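Local structure of N-acyl-D-glutamate deacylase (Bordetella bronchiseptica, 3GIP) at residues F62-F73 against T88-A99; A141-L151 against A181-P192. The protein catalyses, as a zinc-dependent member of the amidohydrolase superfamily, the hydrolytic removal of the acyl group from N-acyl-D-glutamate. All blocks are in the same frame, centred on the assembly; numbering follows the deposited sequence.

Interaction 1 of 2, residues F62-F73 against T88-A99; sequences FIDVHGHDDLMF and TTVVVGNCGVSA. With ZN (zinc ion), chain F.
Asp64 and Val90 pair across neighbouring parallel strands of the amidohydrolase TIM barrel, whose short axes run 15° apart. Asp64 N donates to Thr89 O and Asp64 O accepts from Val91 N, and Gly67 N continues the pattern to Val91 O. Beyond the strand the chain folds back in an Asx turn, Asp64 OD1 taking the amide of His66; the carboxylate's other oxygen, OD2, is held by Lys82 and Ser364.

Asn94 joins the loops that follow the two strands. Its CB lies over one face of the His66 ring, 3.6 Å from CE1, a CH-pi contact offset toward the rim. At chi1 -75°, CG sits beside the backbone N and continues over the ring, with amide and imidazole planes stacked. From there ND2 reaches Gly67 O at 3.0 Å, on a lone pair and almost straight at 172°. On the other branch, OD1 accepts from a water at 2.7 Å that also donates to Val65 O. With a partner at each end, the amide is held in this rotation.

Farther along, Asp70 OD2 takes a weak bond from Gly93 N, and a second water lies within hydrogen-bonding distance of Asp70 OD2, Val97 O and His68 ND1. His218 and His248 complete the protein ligands of the zinc ion with Cys95, whose SG lies 2.2 Å from the metal and, in the plane of the His66 ring, 3.2 Å from NE2.

Interaction 2 of 2, residues A141-L151 against A181-P192; sequences AALVGHANLRL and AVGFSTGLAYQP. With ACY (acetic acid), chain C.
Val144 is bonded to strand 183-187 through both its backbone N and its carbonyl O: N donates to Gly183 O and O accepts from Ser185 N, each at 3.0 Å. These bonds, with Val182 N to Ala142 O before them and His146 N to Ser185 O after them, define a parallel pair of neighbouring strands in the TIM barrel, strongly twisted, with the short axes 53° apart.

Packing is close here. The side chains of Leu143 and Val182 cross, CD2 of Leu143 lying 3.6 Å from CG2 of Val182. On the face shared by Val144 and Phe184, CG1 of Val144 stands between its own backbone N and carbonyl carbon (chi1 55°), where it touches Phe184 CB at 3.6 Å. The Phe184 ring leads away from the strand pair, stacks on His215 and packs against Leu173 and Leu204.

Past the strands the fit becomes looser. After His146, helix 146-153, with Gly145 at its N-cap position, meets the other segment through Pro192, which follows a cis peptide bond. The proline ring is touched by Ala147 CB at 4.1 Å from its CD, and by Leu151 CD2 at 3.9 Å from its CG. Arg150 runs past Pro192 with its guanidinium face over the carbonyl oxygen, while NH2 bridges to Glu200 and NH1 bonds to Ala159 O. The intervening turn, Gly187 to Tyr190, carries solvent-exposed Ala189, and Gln191 is exposed too.

Tyr190 OH donates to acetate O at 2.6 Å, in the plane of the phenol ring, and also bonds to Thr289 OG1. Both acetate oxygens, O and OXT, reach the zinc ion, so O is shared by metal and phenol. The acetate, probably from the crystallisation liquor, may mark where a carboxylate of substrate or product sits.

In the fold
From the N terminus, strand 57-64 leads into segment 62-73, and interaction 1 closes the short connection to segment 88-99. The chain then passes through helix 124-133 to strand 139-145, where interaction 2 opens; it closes after helix 163-179, when strand 183-187 returns alongside. The two loops therefore follow in series, neither enclosing nor crossing the other. They are joined edge to edge, since strands 87-92 and 139-145 are neighbours, making four consecutive parallel strands of the barrel wall. Beyond the C-terminal ends of these strands the two interactions touch: Gly93 O probably bonds to Ser185 OG at 2.6 Å, and Ser98 OG to Gly145 N at 2.8 Å, tying the loop that carries Cys95 to the next two strands.

Interaction 1 of 2, residues F62-F73 against T88-A99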
loop_
_atom_site.group_PDB
_atom_site.type_symbol
_atom_site.label_atom_id
_atom_site.label_comp_id
_atom_site.label_asym_id
_atom_site.label_seq_id
_atom_site.Cartn_x
_atom_site.Cartn_y
_atom_site.Cartn_z
ATOM N N PHE A 62 -6.393 10.361 -1.935
ATOM C CA PHE A 62 -5.095 9.744 -1.696
ATOM C C PHE A 62 -4.979 8.348 -2.291
ATOM O O PHE A 62 -5.938 7.572 -2.301
ATOM C CB PHE A 62 -4.790 9.702 -0.196
ATOM C CG PHE A 62 -4.932 11.035 0.487
ATOM C CD1 PHE A 62 -4.558 12.209 -0.163
ATOM C CD2 PHE A 62 -5.438 11.118 1.783
ATOM C CE1 PHE A 62 -4.687 13.445 0.466
ATOM C CE2 PHE A 62 -5.570 12.348 2.420
ATOM C CZ PHE A 62 -5.195 13.513 1.762
ATOM N N ILE A 63 -3.788 8.046 -2.796
ATOM C CA ILE A 63 -3.509 6.759 -3.411
ATOM C C ILE A 63 -2.604 5.933 -2.502
ATOM O O ILE A 63 -1.432 6.259 -2.305
ATOM C CB ILE A 63 -2.839 6.956 -4.795
ATOM C CG1 ILE A 63 -3.775 7.760 -5.701
ATOM C CG2 ILE A 63 -2.517 5.606 -5.424
ATOM C CD1 ILE A 63 -3.242 7.995 -7.103
ATOM N N ASP A 64 -3.170 4.868 -1.937
ATOM C CA ASP A 64 -2.441 3.976 -1.044
ATOM C C ASP A 64 -1.695 2.971 -1.904
ATOM O O ASP A 64 -2.274 1.990 -2.372
ATOM C CB ASP A 64 -3.424 3.253 -0.121
ATOM C CG ASP A 64 -2.731 2.421 0.935
ATOM O OD1 ASP A 64 -1.480 2.378 0.951
ATOM O OD2 ASP A 64 -3.445 1.806 1.755
ATOM N N VAL A 65 -0.406 3.217 -2.102
ATOM C CA VAL A 65 0.407 2.356 -2.941
ATOM C C VAL A 65 0.809 1.029 -2.312
ATOM O O VAL A 65 1.370 0.175 -2.994
ATOM C CB VAL A 65 1.681 3.096 -3.423
ATOM C CG1 VAL A 65 1.280 4.393 -4.124
ATOM C CG2 VAL A 65 2.613 3.383 -2.245
ATOM N N HIS A 66 0.531 0.843 -1.023
ATOM C CA HIS A 66 0.893 -0.419 -0.391
ATOM C C HIS A 66 -0.240 -1.054 0.393
ATOM O O HIS A 66 -0.255 -1.038 1.631
ATOM C CB HIS A 66 2.102 -0.265 0.533
ATOM C CG HIS A 66 2.796 -1.563 0.806
ATOM N ND1 HIS A 66 3.894 -1.985 0.090
ATOM C CD2 HIS A 66 2.489 -2.575 1.653
ATOM C CE1 HIS A 66 4.233 -3.201 0.479
ATOM N NE2 HIS A 66 3.396 -3.582 1.427
ATOM N N GLY A 67 -1.189 -1.627 -0.332
ATOM C CA GLY A 67 -2.302 -2.273 0.326
ATOM C C GLY A 67 -2.214 -3.782 0.226
ATOM O O GLY A 67 -1.501 -4.321 -0.622
ATOM N N HIS A 68 -2.917 -4.458 1.128
ATOM C CA HIS A 68 -2.991 -5.918 1.145
ATOM C C HIS A 68 -4.474 -6.260 1.183
ATOM O O HIS A 68 -4.869 -7.318 1.671
ATOM C CB HIS A 68 -2.315 -6.496 2.391
ATOM C CG HIS A 68 -0.822 -6.523 2.316
ATOM N ND1 HIS A 68 -0.136 -7.225 1.347
ATOM C CD2 HIS A 68 0.118 -5.946 3.100
ATOM C CE1 HIS A 68 1.164 -7.079 1.540
ATOM N NE2 HIS A 68 1.344 -6.308 2.598
ATOM N N ASP A 69 -5.288 -5.351 0.658
ATOM C CA ASP A 69 -6.741 -5.502 0.663
ATOM C C ASP A 69 -7.284 -6.337 -0.498
ATOM O O ASP A 69 -8.480 -6.302 -0.784
ATOM C CB ASP A 69 -7.375 -4.112 0.633
ATOM C CG ASP A 69 -6.640 -3.127 1.521
ATOM O OD1 ASP A 69 -6.962 -3.044 2.727
ATOM O OD2 ASP A 69 -5.719 -2.451 1.011
ATOM N N ASP A 70 -6.403 -7.098 -1.135
ATOM C CA ASP A 70 -6.754 -7.938 -2.280
ATOM C C ASP A 70 -8.122 -8.608 -2.224
ATOM O O ASP A 70 -8.910 -8.510 -3.169
ATOM C CB ASP A 70 -5.708 -9.038 -2.463
ATOM C CG ASP A 70 -4.329 -8.492 -2.729
ATOM O OD1 ASP A 70 -3.788 -8.769 -3.822
ATOM O OD2 ASP A 70 -3.788 -7.791 -1.846
ATOM N N LEU A 71 -8.394 -9.293 -1.120
ATOM C CA LEU A 71 -9.648 -10.029 -0.973
ATOM C C LEU A 71 -10.735 -9.330 -0.169
ATOM O O LEU A 71 -11.801 -9.900 0.055
ATOM C CB LEU A 71 -9.361 -11.386 -0.331
ATOM C CG LEU A 71 -8.152 -12.149 -0.872
ATOM C CD1 LEU A 71 -7.901 -13.369 -0.001
ATOM C CD2 LEU A 71 -8.382 -12.540 -2.323
ATOM N N MET A 72 -10.480 -8.101 0.261
ATOM C CA MET A 72 -11.454 -7.373 1.064
ATOM C C MET A 72 -12.639 -6.821 0.288
ATOM O O MET A 72 -13.680 -6.527 0.867
ATOM C CB MET A 72 -10.761 -6.230 1.809
ATOM C CG MET A 72 -9.695 -6.705 2.779
ATOM S SD MET A 72 -10.354 -7.844 4.010
ATOM C CE MET A 72 -9.836 -9.398 3.346
ATOM N N PHE A 73 -12.485 -6.674 -1.022
ATOM C CA PHE A 73 -13.566 -6.142 -1.837
ATOM C C PHE A 73 -14.742 -7.115 -1.856
ATOM O O PHE A 73 -15.865 -6.743 -2.187
ATOM C CB PHE A 73 -13.030 -5.845 -3.238
ATOM C CG PHE A 73 -11.779 -5.003 -3.221
ATOM C CD1 PHE A 73 -11.814 -3.697 -2.737
ATOM C CD2 PHE A 73 -10.557 -5.539 -3.612
ATOM C CE1 PHE A 73 -10.645 -2.940 -2.637
ATOM C CE2 PHE A 73 -9.378 -4.791 -3.516
ATOM C CZ PHE A 73 -9.424 -3.490 -3.025
ATOM N N THR A 88 -8.713 7.021 -2.006
ATOM C CA THR A 88 -9.657 6.764 -3.097
ATOM C C THR A 88 -9.174 5.690 -4.075
ATOM O O THR A 88 -9.937 5.231 -4.929
ATOM C CB THR A 88 -9.940 8.046 -3.901
ATOM O OG1 THR A 88 -8.704 8.600 -4.365
ATOM C CG2 THR A 88 -10.657 9.068 -3.039
ATOM N N THR A 89 -7.907 5.309 -3.962
ATOM C CA THR A 89 -7.324 4.277 -4.818
ATOM C C THR A 89 -6.325 3.474 -3.997
ATOM O O THR A 89 -5.599 4.035 -3.177
ATOM C CB THR A 89 -6.558 4.881 -6.027
ATOM O OG1 THR A 89 -7.473 5.568 -6.888
ATOM C CG2 THR A 89 -5.850 3.784 -6.824
ATOM N N VAL A 90 -6.295 2.163 -4.205
ATOM C CA VAL A 90 -5.340 1.327 -3.499
ATOM C C VAL A 90 -4.669 0.372 -4.468
ATOM O O VAL A 90 -5.301 -0.136 -5.394
ATOM C CB VAL A 90 -5.997 0.494 -2.371
ATOM C CG1 VAL A 90 -7.033 -0.466 -2.946
ATOM C CG2 VAL A 90 -4.918 -0.279 -1.615
ATOM N N VAL A 91 -3.374 0.164 -4.267
ATOM C CA VAL A 91 -2.612 -0.764 -5.084
ATOM C C VAL A 91 -2.452 -2.005 -4.210
ATOM O O VAL A 91 -1.813 -1.956 -3.156
ATOM C CB VAL A 91 -1.221 -0.200 -5.447
ATOM C CG1 VAL A 91 -0.458 -1.205 -6.305
ATOM C CG2 VAL A 91 -1.376 1.123 -6.191
ATOM N N VAL A 92 -3.055 -3.111 -4.636
ATOM C CA VAL A 92 -2.983 -4.358 -3.877
ATOM C C VAL A 92 -2.009 -5.350 -4.511
ATOM O O VAL A 92 -1.429 -5.073 -5.565
ATOM C CB VAL A 92 -4.377 -5.025 -3.774
ATOM C CG1 VAL A 92 -5.375 -4.060 -3.144
ATOM C CG2 VAL A 92 -4.858 -5.452 -5.160
ATOM N N GLY A 93 -1.827 -6.498 -3.860
ATOM C CA GLY A 93 -0.934 -7.524 -4.377
ATOM C C GLY A 93 0.529 -7.287 -4.066
ATOM O O GLY A 93 1.407 -7.631 -4.858
ATOM N N ASN A 94 0.791 -6.723 -2.894
ATOM C CA ASN A 94 2.153 -6.410 -2.484
ATOM C C ASN A 94 2.890 -7.510 -1.733
ATOM O O ASN A 94 2.294 -8.486 -1.272
ATOM C CB ASN A 94 2.134 -5.147 -1.623
ATOM C CG ASN A 94 1.935 -3.897 -2.442
ATOM O OD1 ASN A 94 2.856 -3.438 -3.111
ATOM N ND2 ASN A 94 0.728 -3.345 -2.406
ATOM N N CYS A 95 4.204 -7.330 -1.630
ATOM C CA CYS A 95 5.093 -8.234 -0.913
ATOM C C CYS A 95 5.078 -9.673 -1.390
ATOM O O CYS A 95 5.308 -10.594 -0.608
ATOM C CB CYS A 95 4.773 -8.184 0.579
ATOM S SG CYS A 95 4.715 -6.474 1.205
ATOM N N GLY A 96 4.809 -9.858 -2.677
ATOM C CA GLY A 96 4.797 -11.197 -3.240
ATOM C C GLY A 96 3.493 -11.963 -3.164
ATOM O O GLY A 96 3.381 -13.027 -3.768
ATOM N N VAL A 97 2.504 -11.440 -2.444
ATOM C CA VAL A 97 1.226 -12.137 -2.319
ATOM C C VAL A 97 0.067 -11.344 -2.903
ATOM O O VAL A 97 -0.122 -10.164 -2.596
ATOM C CB VAL A 97 0.926 -12.496 -0.847
ATOM C CG1 VAL A 97 1.907 -13.558 -0.375
ATOM C CG2 VAL A 97 1.015 -11.252 0.034
ATOM N N SER A 98 -0.720 -12.011 -3.743
ATOM C CA SER A 98 -1.841 -11.365 -4.414
ATOM C C SER A 98 -3.082 -12.249 -4.502
ATOM O O SER A 98 -3.040 -13.431 -4.166
ATOM C CB SER A 98 -1.412 -10.968 -5.827
ATOM O OG SER A 98 -0.921 -12.104 -6.535
ATOM N N ALA A 99 -4.178 -11.658 -4.970
ATOM C CA ALA A 99 -5.442 -12.373 -5.116
ATOM C C ALA A 99 -5.330 -13.503 -6.132
ATOM O O ALA A 99 -6.027 -14.510 -6.023
ATOM C CB ALA A 99 -6.539 -11.406 -5.542
HETATM ZN ZN ZN F . 5.986 -6.318 3.022
HETATM O O HOH W 1 3.511 -1.030 -4.252
HETATM O O HOH W 2 -1.160 -8.035 -1.087
#

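Interaction 2 of 2, residues A141-L151 against A181-P192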
loop_
_atom_site.group_PDB
_atom_site.type_symbol
_atom_site.label_atom_id
_atom_site.label_comp_id
_atom_site.label_asym_id
_atom_site.label_seq_id
_atom_site.Cartn_x
_atom_site.Cartn_y
_atom_site.Cartn_z
ATOM N N ALA A 141 -5.956 -1.071 -8.186
ATOM C CA ALA A 141 -4.905 -1.398 -9.143
ATOM C C ALA A 141 -4.279 -2.638 -8.523
ATOM O O ALA A 141 -4.195 -2.736 -7.296
ATOM C CB ALA A 141 -3.883 -0.272 -9.234
ATOM N N ALA A 142 -3.844 -3.587 -9.347
ATOM C CA ALA A 142 -3.282 -4.811 -8.797
ATOM C C ALA A 142 -1.950 -5.275 -9.355
ATOM O O ALA A 142 -1.697 -5.207 -10.558
ATOM C CB ALA A 142 -4.303 -5.941 -8.926
ATOM N N LEU A 143 -1.108 -5.760 -8.448
ATOM C CA LEU A 143 0.196 -6.310 -8.781
ATOM C C LEU A 143 0.023 -7.817 -8.645
ATOM O O LEU A 143 -0.836 -8.275 -7.890
ATOM C CB LEU A 143 1.252 -5.856 -7.769
ATOM C CG LEU A 143 1.611 -4.373 -7.687
ATOM C CD1 LEU A 143 2.134 -4.057 -6.285
ATOM C CD2 LEU A 143 2.654 -4.030 -8.744
ATOM N N VAL A 144 0.811 -8.586 -9.385
ATOM C CA VAL A 144 0.746 -10.039 -9.268
ATOM C C VAL A 144 1.915 -10.434 -8.380
ATOM O O VAL A 144 3.040 -9.972 -8.577
ATOM C CB VAL A 144 0.860 -10.739 -10.644
ATOM C CG1 VAL A 144 2.111 -10.294 -11.361
ATOM C CG2 VAL A 144 0.874 -12.253 -10.452
ATOM N N GLY A 145 1.644 -11.274 -7.388
ATOM C CA GLY A 145 2.686 -11.684 -6.465
ATOM C C GLY A 145 3.627 -12.771 -6.937
ATOM O O GLY A 145 3.200 -13.790 -7.483
ATOM N N HIS A 146 4.919 -12.550 -6.722
ATOM C CA HIS A 146 5.946 -13.516 -7.094
ATOM C C HIS A 146 5.721 -14.820 -6.325
ATOM O O HIS A 146 5.977 -15.909 -6.842
ATOM C CB HIS A 146 7.332 -12.929 -6.790
ATOM C CG HIS A 146 8.448 -13.927 -6.839
ATOM N ND1 HIS A 146 8.711 -14.706 -7.946
ATOM C CD2 HIS A 146 9.386 -14.254 -5.918
ATOM C CE1 HIS A 146 9.764 -15.468 -7.705
ATOM N NE2 HIS A 146 10.192 -15.212 -6.481
ATOM N N ALA A 147 5.240 -14.717 -5.090
ATOM C CA ALA A 147 4.976 -15.918 -4.310
ATOM C C ALA A 147 3.894 -16.717 -5.029
ATOM O O ALA A 147 3.996 -17.940 -5.161
ATOM C CB ALA A 147 4.522 -15.550 -2.902
ATOM N N ASN A 148 2.859 -16.021 -5.497
ATOM C CA ASN A 148 1.767 -16.669 -6.221
ATOM C C ASN A 148 2.313 -17.365 -7.459
ATOM O O ASN A 148 1.945 -18.506 -7.755
ATOM C CB ASN A 148 0.716 -15.644 -6.655
ATOM C CG ASN A 148 -0.150 -15.175 -5.512
ATOM O OD1 ASN A 148 -1.338 -15.495 -5.444
ATOM N ND2 ASN A 148 0.438 -14.409 -4.601
ATOM N N LEU A 149 3.188 -16.673 -8.184
ATOM C CA LEU A 149 3.766 -17.241 -9.397
ATOM C C LEU A 149 4.496 -18.539 -9.093
ATOM O O LEU A 149 4.291 -19.542 -9.777
ATOM C CB LEU A 149 4.717 -16.239 -10.060
ATOM C CG LEU A 149 4.052 -14.949 -10.549
ATOM C CD1 LEU A 149 5.104 -14.046 -11.169
ATOM C CD2 LEU A 149 2.963 -15.266 -11.567
ATOM N N ARG A 150 5.343 -18.526 -8.066
ATOM C CA ARG A 150 6.078 -19.725 -7.689
ATOM C C ARG A 150 5.139 -20.839 -7.235
ATOM O O ARG A 150 5.290 -21.991 -7.643
ATOM C CB ARG A 150 7.074 -19.432 -6.561
ATOM C CG ARG A 150 8.491 -19.174 -7.031
ATOM C CD ARG A 150 9.498 -19.363 -5.901
ATOM N NE ARG A 150 10.862 -19.418 -6.420
ATOM C CZ ARG A 150 11.709 -20.417 -6.197
ATOM N NH1 ARG A 150 11.340 -21.452 -5.456
ATOM N NH2 ARG A 150 12.919 -20.396 -6.740
ATOM N N LEU A 151 4.174 -20.498 -6.388
ATOM C CA LEU A 151 3.239 -21.494 -5.871
ATOM C C LEU A 151 2.316 -22.059 -6.940
ATOM O O LEU A 151 1.785 -23.162 -6.790
ATOM C CB LEU A 151 2.399 -20.896 -4.743
ATOM C CG LEU A 151 3.183 -20.424 -3.516
ATOM C CD1 LEU A 151 2.239 -19.713 -2.564
ATOM C CD2 LEU A 151 3.859 -21.608 -2.835
ATOM N N ALA A 181 -2.722 -5.855 -14.887
ATOM C CA ALA A 181 -1.928 -5.729 -13.665
ATOM C C ALA A 181 -0.874 -4.651 -13.893
ATOM O O ALA A 181 -0.363 -4.502 -15.001
ATOM C CB ALA A 181 -1.257 -7.053 -13.330
ATOM N N VAL A 182 -0.546 -3.905 -12.841
ATOM C CA VAL A 182 0.437 -2.834 -12.953
ATOM C C VAL A 182 1.889 -3.281 -12.802
ATOM O O VAL A 182 2.808 -2.479 -12.959
ATOM C CB VAL A 182 0.152 -1.706 -11.926
ATOM C CG1 VAL A 182 -1.148 -1.007 -12.275
ATOM C CG2 VAL A 182 0.076 -2.278 -10.514
ATOM N N GLY A 183 2.095 -4.559 -12.508
ATOM C CA GLY A 183 3.440 -5.075 -12.349
ATOM C C GLY A 183 3.422 -6.286 -11.444
ATOM O O GLY A 183 2.370 -6.890 -11.234
ATOM N N PHE A 184 4.583 -6.657 -10.915
ATOM C CA PHE A 184 4.656 -7.788 -10.007
ATOM C C PHE A 184 5.387 -7.358 -8.741
ATOM O O PHE A 184 6.170 -6.399 -8.754
ATOM C CB PHE A 184 5.359 -8.982 -10.675
ATOM C CG PHE A 184 6.852 -8.844 -10.783
ATOM C CD1 PHE A 184 7.686 -9.534 -9.911
ATOM C CD2 PHE A 184 7.425 -8.045 -11.770
ATOM C CE1 PHE A 184 9.078 -9.434 -10.021
ATOM C CE2 PHE A 184 8.815 -7.936 -11.889
ATOM C CZ PHE A 184 9.640 -8.635 -11.011
ATOM N N SER A 185 5.116 -8.050 -7.643
ATOM C CA SER A 185 5.764 -7.720 -6.385
ATOM C C SER A 185 6.532 -8.922 -5.876
ATOM O O SER A 185 6.201 -10.063 -6.204
ATOM C CB SER A 185 4.721 -7.318 -5.341
ATOM O OG SER A 185 3.923 -8.431 -4.954
ATOM N N THR A 186 7.566 -8.663 -5.086
ATOM C CA THR A 186 8.346 -9.735 -4.489
ATOM C C THR A 186 8.322 -9.591 -2.972
ATOM O O THR A 186 8.129 -8.491 -2.440
ATOM C CB THR A 186 9.822 -9.729 -4.962
ATOM O OG1 THR A 186 10.367 -8.406 -4.852
ATOM C CG2 THR A 186 9.922 -10.196 -6.404
ATOM N N GLY A 187 8.486 -10.718 -2.289
ATOM C CA GLY A 187 8.532 -10.748 -0.835
ATOM C C GLY A 187 9.744 -11.609 -0.543
ATOM O O GLY A 187 9.625 -12.757 -0.109
ATOM N N LEU A 188 10.922 -11.047 -0.791
ATOM C CA LEU A 188 12.171 -11.777 -0.630
ATOM C C LEU A 188 12.525 -12.178 0.795
ATOM O O LEU A 188 13.407 -13.009 1.008
ATOM C CB LEU A 188 13.313 -10.981 -1.276
ATOM C CG LEU A 188 13.044 -10.607 -2.741
ATOM C CD1 LEU A 188 14.275 -9.940 -3.332
ATOM C CD2 LEU A 188 12.678 -11.855 -3.549
ATOM N N ALA A 189 11.822 -11.606 1.767
ATOM C CA ALA A 189 12.059 -11.935 3.168
ATOM C C ALA A 189 11.168 -13.105 3.576
ATOM O O ALA A 189 11.273 -13.613 4.692
ATOM C CB ALA A 189 11.755 -10.716 4.052
ATOM N N TYR A 190 10.292 -13.528 2.666
ATOM C CA TYR A 190 9.351 -14.615 2.932
ATOM C C TYR A 190 9.519 -15.823 2.020
ATOM O O TYR A 190 10.105 -15.736 0.941
ATOM C CB TYR A 190 7.911 -14.135 2.745
ATOM C CG TYR A 190 7.512 -12.932 3.554
ATOM C CD1 TYR A 190 7.609 -12.937 4.941
ATOM C CD2 TYR A 190 6.987 -11.799 2.930
ATOM C CE1 TYR A 190 7.188 -11.844 5.692
ATOM C CE2 TYR A 190 6.563 -10.704 3.670
ATOM C CZ TYR A 190 6.666 -10.734 5.050
ATOM O OH TYR A 190 6.242 -9.653 5.790
ATOM N N GLN A 191 8.977 -16.949 2.467
ATOM C CA GLN A 191 8.995 -18.163 1.668
ATOM C C GLN A 191 7.753 -18.041 0.797
ATOM O O GLN A 191 6.732 -17.510 1.238
ATOM C CB GLN A 191 8.880 -19.400 2.562
ATOM C CG GLN A 191 10.116 -19.681 3.387
ATOM C CD GLN A 191 11.347 -19.884 2.528
ATOM O OE1 GLN A 191 11.352 -20.711 1.614
ATOM N NE2 GLN A 191 12.401 -19.132 2.818
ATOM N N PRO A 192 7.813 -18.526 -0.451
ATOM C CA PRO A 192 8.948 -19.182 -1.108
ATOM C C PRO A 192 9.829 -18.224 -1.914
ATOM O O PRO A 192 10.843 -18.633 -2.481
ATOM C CB PRO A 192 8.259 -20.197 -2.003
ATOM C CG PRO A 192 7.091 -19.395 -2.504
ATOM C CD PRO A 192 6.585 -18.689 -1.250
HETATM C C ACY C . 4.288 -6.865 4.997
HETATM O O ACY C . 5.092 -7.681 4.611
HETATM O OXT ACY C . 4.316 -5.624 4.512
HETATM C CH3 ACY C . 3.256 -7.245 6.020
#